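Local atomic coordinates of amphinase-2 (Rana pipiens, PDB entry 2P7S), a protein that hydrolyses polymeric RNA, including ribosomal RNA, as a secreted, cytotoxic endonuclease of the pancreatic ribonuclease family. Residues A[63-68]-A[99-104]; A[73-78]-A[89-94]. All coordinates share one frame; numbering follows the deposited sequence.

Contact 1. Residues A[63-68]-A[99-104]; sequences TGRVNK and TCRDNY
The R65 guanidinium lies over the CG methylene of R101, with R101 CG 3.6 Å from R65 NH1 and set off toward the rim of the planar group. R101 CG stands anti to its own backbone N (chi1 -169°), and the bends further along the chain turn the R101 guanidinium 68° away from the plane of R65. R65 pairs with E7, and R101 is shared between two acids: R101 NH1 reaches D102 OD2 at 2.7 Å, using the anti lone pair of that oxygen, and R101 NH2 goes to D5. On the same face, N67 OD1 accepts a hydrogen bond from T99 OG1 at 2.7 Å; T99 also touches H107, the proton donor by similarity. The reverse face carries C100, whose SG is disulfide-bonded to C59 and rests 3.7 Å from K68 CG.

Between the side chains, strands 65-68 and 99-101 run antiparallel, V66 and C100 forming the hydrogen-bonded pair. Past the strand end, D102 takes over: its backbone N donates to G64 O, and its OD1 receives G64 N (3.0 Å) from above the carboxylate plane. Were D102 replaced by an alanine, G64 N would probably lose this acceptor and R101 NH1 its partner, leaving the R101 guanidinium to D5 alone among the acids named here. D102 follows R101 in the type II' turn from R101 to Y104 and ties it to the start of the neighbouring strand. With two arginines so close, the nearby acids probably offset much of the mutual charge; the strands themselves are joined by hydrogen bonds, while the ion pairs to E7 and D5 and the disulfide tie this edge to the rest of the chain.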
loop_
_atom_site.group_PDB
_atom_site.type_symbol
_atom_site.label_atom_id
_atom_site.label_comp_id
_atom_site.label_asym_id
_atom_site.label_seq_id
_atom_site.Cartn_x
_atom_site.Cartn_y
_atom_site.Cartn_z
ATOM N N THR A 63 -1.831 -12.499 -15.608
ATOM C CA THR A 63 -3.081 -13.123 -16.018
ATOM C C THR A 63 -3.637 -13.879 -14.813
ATOM O O THR A 63 -2.903 -14.614 -14.143
ATOM C CB THR A 63 -2.868 -14.103 -17.201
ATOM O OG1 THR A 63 -1.980 -15.155 -16.806
ATOM C CG2 THR A 63 -2.263 -13.368 -18.395
ATOM N N GLY A 64 -4.926 -13.685 -14.535
ATOM C CA GLY A 64 -5.559 -14.338 -13.402
ATOM C C GLY A 64 -5.121 -13.703 -12.093
ATOM O O GLY A 64 -4.489 -12.645 -12.094
ATOM N N ARG A 65 -5.462 -14.333 -10.972
ATOM C CA ARG A 65 -5.062 -13.818 -9.666
ATOM C C ARG A 65 -3.702 -14.418 -9.334
ATOM O O ARG A 65 -3.598 -15.608 -9.046
ATOM C CB ARG A 65 -6.083 -14.208 -8.596
ATOM C CG ARG A 65 -7.422 -13.503 -8.728
ATOM C CD ARG A 65 -8.405 -13.957 -7.658
ATOM N NE ARG A 65 -9.658 -13.201 -7.699
ATOM C CZ ARG A 65 -9.773 -11.917 -7.367
ATOM N NH1 ARG A 65 -8.711 -11.229 -6.964
ATOM N NH2 ARG A 65 -10.954 -11.318 -7.431
ATOM N N VAL A 66 -2.661 -13.593 -9.388
ATOM C CA VAL A 66 -1.305 -14.045 -9.112
ATOM C C VAL A 66 -0.467 -12.951 -8.465
ATOM O O VAL A 66 -0.694 -11.764 -8.701
ATOM C CB VAL A 66 -0.590 -14.473 -10.410
ATOM C CG1 VAL A 66 -1.209 -15.748 -10.949
ATOM C CG2 VAL A 66 -0.692 -13.354 -11.443
ATOM N N ASN A 67 0.502 -13.356 -7.648
ATOM C CA ASN A 67 1.383 -12.399 -6.989
ATOM C C ASN A 67 2.482 -11.990 -7.955
ATOM O O ASN A 67 3.017 -12.827 -8.683
ATOM C CB ASN A 67 2.012 -13.011 -5.731
ATOM C CG ASN A 67 1.022 -13.153 -4.597
ATOM O OD1 ASN A 67 -0.145 -12.775 -4.725
ATOM N ND2 ASN A 67 1.482 -13.690 -3.472
ATOM N N LYS A 68 2.811 -10.703 -7.962
ATOM C CA LYS A 68 3.852 -10.172 -8.837
ATOM C C LYS A 68 4.793 -9.231 -8.086
ATOM O O LYS A 68 4.350 -8.431 -7.264
ATOM C CB LYS A 68 3.222 -9.397 -10.003
ATOM C CG LYS A 68 2.400 -10.240 -10.974
ATOM C CD LYS A 68 3.288 -11.197 -11.757
ATOM C CE LYS A 68 2.497 -11.929 -12.838
ATOM N NZ LYS A 68 3.370 -12.826 -13.650
ATOM N N THR A 99 -0.697 -8.786 -5.121
ATOM C CA THR A 99 -1.492 -9.791 -5.811
ATOM C C THR A 99 -2.206 -9.006 -6.894
ATOM O O THR A 99 -2.743 -7.930 -6.630
ATOM C CB THR A 99 -2.563 -10.430 -4.911
ATOM O OG1 THR A 99 -1.948 -10.975 -3.741
ATOM C CG2 THR A 99 -3.288 -11.543 -5.663
ATOM N N CYS A 100 -2.187 -9.538 -8.109
ATOM C CA CYS A 100 -2.844 -8.902 -9.239
ATOM C C CYS A 100 -4.059 -9.726 -9.616
ATOM O O CYS A 100 -4.087 -10.938 -9.393
ATOM C CB CYS A 100 -1.932 -8.882 -10.467
ATOM S SG CYS A 100 -0.398 -7.916 -10.381
ATOM N N ARG A 101 -5.060 -9.053 -10.172
ATOM C CA ARG A 101 -6.256 -9.712 -10.684
ATOM C C ARG A 101 -6.128 -9.196 -12.108
ATOM O O ARG A 101 -6.570 -8.090 -12.418
ATOM C CB ARG A 101 -7.527 -9.175 -10.026
ATOM C CG ARG A 101 -8.784 -10.012 -10.319
ATOM C CD ARG A 101 -9.288 -9.812 -11.742
ATOM N NE ARG A 101 -9.830 -8.470 -11.942
ATOM C CZ ARG A 101 -10.175 -7.967 -13.125
ATOM N NH1 ARG A 101 -10.034 -8.694 -14.226
ATOM N NH2 ARG A 101 -10.659 -6.733 -13.208
ATOM N N ASP A 102 -5.467 -9.981 -12.954
ATOM C CA ASP A 102 -5.204 -9.577 -14.326
ATOM C C ASP A 102 -4.372 -8.283 -14.283
ATOM O O ASP A 102 -3.280 -8.270 -13.706
ATOM C CB ASP A 102 -6.516 -9.371 -15.097
ATOM C CG ASP A 102 -7.281 -10.677 -15.312
ATOM O OD1 ASP A 102 -6.677 -11.652 -15.807
ATOM O OD2 ASP A 102 -8.483 -10.728 -14.987
ATOM N N ASN A 103 -4.882 -7.193 -14.855
ATOM C CA ASN A 103 -4.126 -5.938 -14.889
ATOM C C ASN A 103 -4.298 -5.004 -13.686
ATOM O O ASN A 103 -3.741 -3.903 -13.669
ATOM C CB ASN A 103 -4.455 -5.176 -16.182
ATOM C CG ASN A 103 -5.936 -4.821 -16.301
ATOM O OD1 ASN A 103 -6.820 -5.635 -15.999
ATOM N ND2 ASN A 103 -6.212 -3.605 -16.765
ATOM N N TYR A 104 -5.041 -5.445 -12.675
ATOM C CA TYR A 104 -5.285 -4.617 -11.490
ATOM C C TYR A 104 -4.686 -5.084 -10.159
ATOM O O TYR A 104 -4.850 -6.233 -9.768
ATOM C CB TYR A 104 -6.792 -4.457 -11.262
ATOM C CG TYR A 104 -7.497 -3.604 -12.283
ATOM C CD1 TYR A 104 -8.265 -4.178 -13.298
ATOM C CD2 TYR A 104 -7.385 -2.217 -12.242
ATOM C CE1 TYR A 104 -8.906 -3.379 -14.249
ATOM C CE2 TYR A 104 -8.016 -1.417 -13.182
ATOM C CZ TYR A 104 -8.771 -2.001 -14.180
ATOM O OH TYR A 104 -9.376 -1.191 -15.109
#

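Contact 2. Residues A[73-78]-A[89-94]; sequences QFTLTT and QSNTTN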
loop_
_atom_site.group_PDB
_atom_site.type_symbol
_atom_site.label_atom_id
_atom_site.label_comp_id
_atom_site.label_asym_id
_atom_site.label_seq_id
_atom_site.Cartn_x
_atom_site.Cartn_y
_atom_site.Cartn_z
ATOM N N GLN A 73 11.572 0.210 -7.610
ATOM C CA GLN A 73 11.462 0.404 -6.167
ATOM C C GLN A 73 10.575 1.611 -5.874
ATOM O O GLN A 73 10.544 2.567 -6.651
ATOM C CB GLN A 73 12.842 0.649 -5.542
ATOM C CG GLN A 73 13.849 -0.488 -5.681
ATOM C CD GLN A 73 15.123 -0.228 -4.880
ATOM O OE1 GLN A 73 15.099 -0.195 -3.649
ATOM N NE2 GLN A 73 16.238 -0.037 -5.578
ATOM N N PHE A 74 9.858 1.569 -4.755
ATOM C CA PHE A 74 8.995 2.681 -4.361
ATOM C C PHE A 74 9.345 3.143 -2.954
ATOM O O PHE A 74 9.984 2.414 -2.199
ATOM C CB PHE A 74 7.516 2.273 -4.373
ATOM C CG PHE A 74 7.014 1.836 -5.714
ATOM C CD1 PHE A 74 7.277 0.554 -6.188
ATOM C CD2 PHE A 74 6.280 2.709 -6.508
ATOM C CE1 PHE A 74 6.812 0.148 -7.436
ATOM C CE2 PHE A 74 5.812 2.314 -7.758
ATOM C CZ PHE A 74 6.079 1.031 -8.220
ATOM N N THR A 75 8.929 4.360 -2.616
ATOM C CA THR A 75 9.147 4.914 -1.282
ATOM C C THR A 75 7.967 4.384 -0.474
ATOM O O THR A 75 6.811 4.624 -0.835
ATOM C CB THR A 75 9.106 6.449 -1.302
ATOM O OG1 THR A 75 10.112 6.937 -2.196
ATOM C CG2 THR A 75 9.358 7.008 0.091
ATOM N N LEU A 76 8.260 3.675 0.616
ATOM C CA LEU A 76 7.226 3.052 1.437
ATOM C C LEU A 76 7.199 3.414 2.915
ATOM O O LEU A 76 8.227 3.366 3.587
ATOM C CB LEU A 76 7.376 1.538 1.352
ATOM C CG LEU A 76 7.453 0.911 -0.035
ATOM C CD1 LEU A 76 8.018 -0.495 0.094
ATOM C CD2 LEU A 76 6.073 0.895 -0.671
ATOM N N THR A 77 6.014 3.754 3.415
ATOM C CA THR A 77 5.840 4.060 4.827
ATOM C C THR A 77 5.022 2.935 5.445
ATOM O O THR A 77 3.924 2.621 4.986
ATOM C CB THR A 77 5.093 5.379 5.048
ATOM O OG1 THR A 77 5.928 6.467 4.649
ATOM C CG2 THR A 77 4.712 5.540 6.515
ATOM N N THR A 78 5.566 2.313 6.480
ATOM C CA THR A 78 4.855 1.240 7.142
ATOM C C THR A 78 4.443 1.709 8.534
ATOM O O THR A 78 5.267 2.215 9.289
ATOM C CB THR A 78 5.747 -0.029 7.243
ATOM O OG1 THR A 78 5.984 -0.545 5.927
ATOM C CG2 THR A 78 5.070 -1.100 8.083
ATOM N N GLN A 89 6.453 4.380 13.121
ATOM C CA GLN A 89 6.505 4.664 11.692
ATOM C C GLN A 89 7.902 4.444 11.136
ATOM O O GLN A 89 8.893 4.881 11.727
ATOM C CB GLN A 89 6.079 6.121 11.467
ATOM C CG GLN A 89 6.093 6.618 10.033
ATOM C CD GLN A 89 5.422 7.985 9.892
ATOM O OE1 GLN A 89 4.537 8.335 10.674
ATOM N NE2 GLN A 89 5.824 8.746 8.880
ATOM N N SER A 90 7.976 3.766 9.995
ATOM C CA SER A 90 9.254 3.511 9.350
ATOM C C SER A 90 9.094 3.716 7.852
ATOM O O SER A 90 8.047 3.424 7.282
ATOM C CB SER A 90 9.731 2.084 9.631
ATOM O OG SER A 90 8.969 1.142 8.913
ATOM N N ASN A 91 10.137 4.233 7.225
ATOM C CA ASN A 91 10.124 4.482 5.793
ATOM C C ASN A 91 11.320 3.823 5.135
ATOM O O ASN A 91 12.447 3.925 5.628
ATOM C CB ASN A 91 10.166 5.981 5.513
ATOM C CG ASN A 91 10.655 6.292 4.116
ATOM O OD1 ASN A 91 10.011 5.947 3.126
ATOM N ND2 ASN A 91 11.806 6.943 4.028
ATOM N N THR A 92 11.073 3.152 4.018
ATOM C CA THR A 92 12.128 2.476 3.284
ATOM C C THR A 92 11.827 2.561 1.799
ATOM O O THR A 92 10.711 2.890 1.396
ATOM C CB THR A 92 12.204 0.982 3.649
ATOM O OG1 THR A 92 11.027 0.319 3.167
ATOM C CG2 THR A 92 12.299 0.794 5.164
ATOM N N THR A 93 12.835 2.281 0.988
ATOM C CA THR A 93 12.667 2.264 -0.456
ATOM C C THR A 93 12.935 0.805 -0.762
ATOM O O THR A 93 13.925 0.234 -0.289
ATOM C CB THR A 93 13.703 3.138 -1.175
ATOM O OG1 THR A 93 15.018 2.651 -0.884
ATOM C CG2 THR A 93 13.578 4.584 -0.728
ATOM N N ASN A 94 12.053 0.184 -1.529
ATOM C CA ASN A 94 12.221 -1.226 -1.830
ATOM C C ASN A 94 11.206 -1.606 -2.888
ATOM O O ASN A 94 10.383 -0.783 -3.297
ATOM C CB ASN A 94 11.956 -2.042 -0.561
ATOM C CG ASN A 94 12.591 -3.419 -0.600
ATOM O OD1 ASN A 94 12.970 -3.917 -1.660
ATOM N ND2 ASN A 94 12.702 -4.046 0.567
HETATM O O HOH W 1 8.673 0.659 4.777
#
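L76 N donates to T92 O at 2.7 Å, almost straight along the C=O axis, at the middle of an antiparallel beta hairpin formed by strands 74-83 and 86-101 of the ribonuclease A fold. Two more hydrogen-bonded pairs, F74 with N94 and T78 with S90, repeat the pattern, so six backbone bonds join the segments. In the non-hydrogen-bonded pairs between them, CA-H groups point at carbonyls, as N91 CA does at L76 O (3.1 Å).

The faces differ. F74 and L76 turn into the interior, where L76 CD1 comes within 4.3 Å of N94 CB and N94 O lies at the edge of the F74 ring, near its plane. On the other face, T77 CG2 meets Q89 CG at 3.9 Å; chi1 of -70° sets this methyl anti to the backbone N and leaves OG1 to bond H49.

Further out, strand 45-49 flanks 73-78, with I48 against both F74 and L76. T78 OG1 bonds the hydroxyl of T46, a substrate-binding residue by similarity, which places this end of the hairpin beside the probable pyrimidine pocket. Q89 makes weak hydrogen bonds to the backbone of F24 and of C26, at the start of helix 26-29, and touches the glycan. A single water joins the two strands: it hydrogen-bonds T78 OG1 and T92 OG1, and the water oxygen donates to L76 O at 3.0 Å.

Both contacts draw on strand 86-101: contact 2 pairs its first part with 74-83, and contact 1 pairs its far end with 65-69, the strand that precedes 74-83 in the chain. Their centres are 22 Å apart and their nearest atoms about 9 Å, so they do not touch and are related through strand 86-101 and the sheet they share. Contact 1 is a surface contact, whereas contact 2 is partly buried, with F74, L76 and T77 shut in. The chemistry follows: charged side chains and a disulfide to another part of the chain at the outer end, against a longer run of backbone bonds, a bridging water and aliphatic packing in the hairpin. Each also comes near functional residues assigned by similarity: T99 beside the proton donor H107, T78 beside the substrate-binding T46.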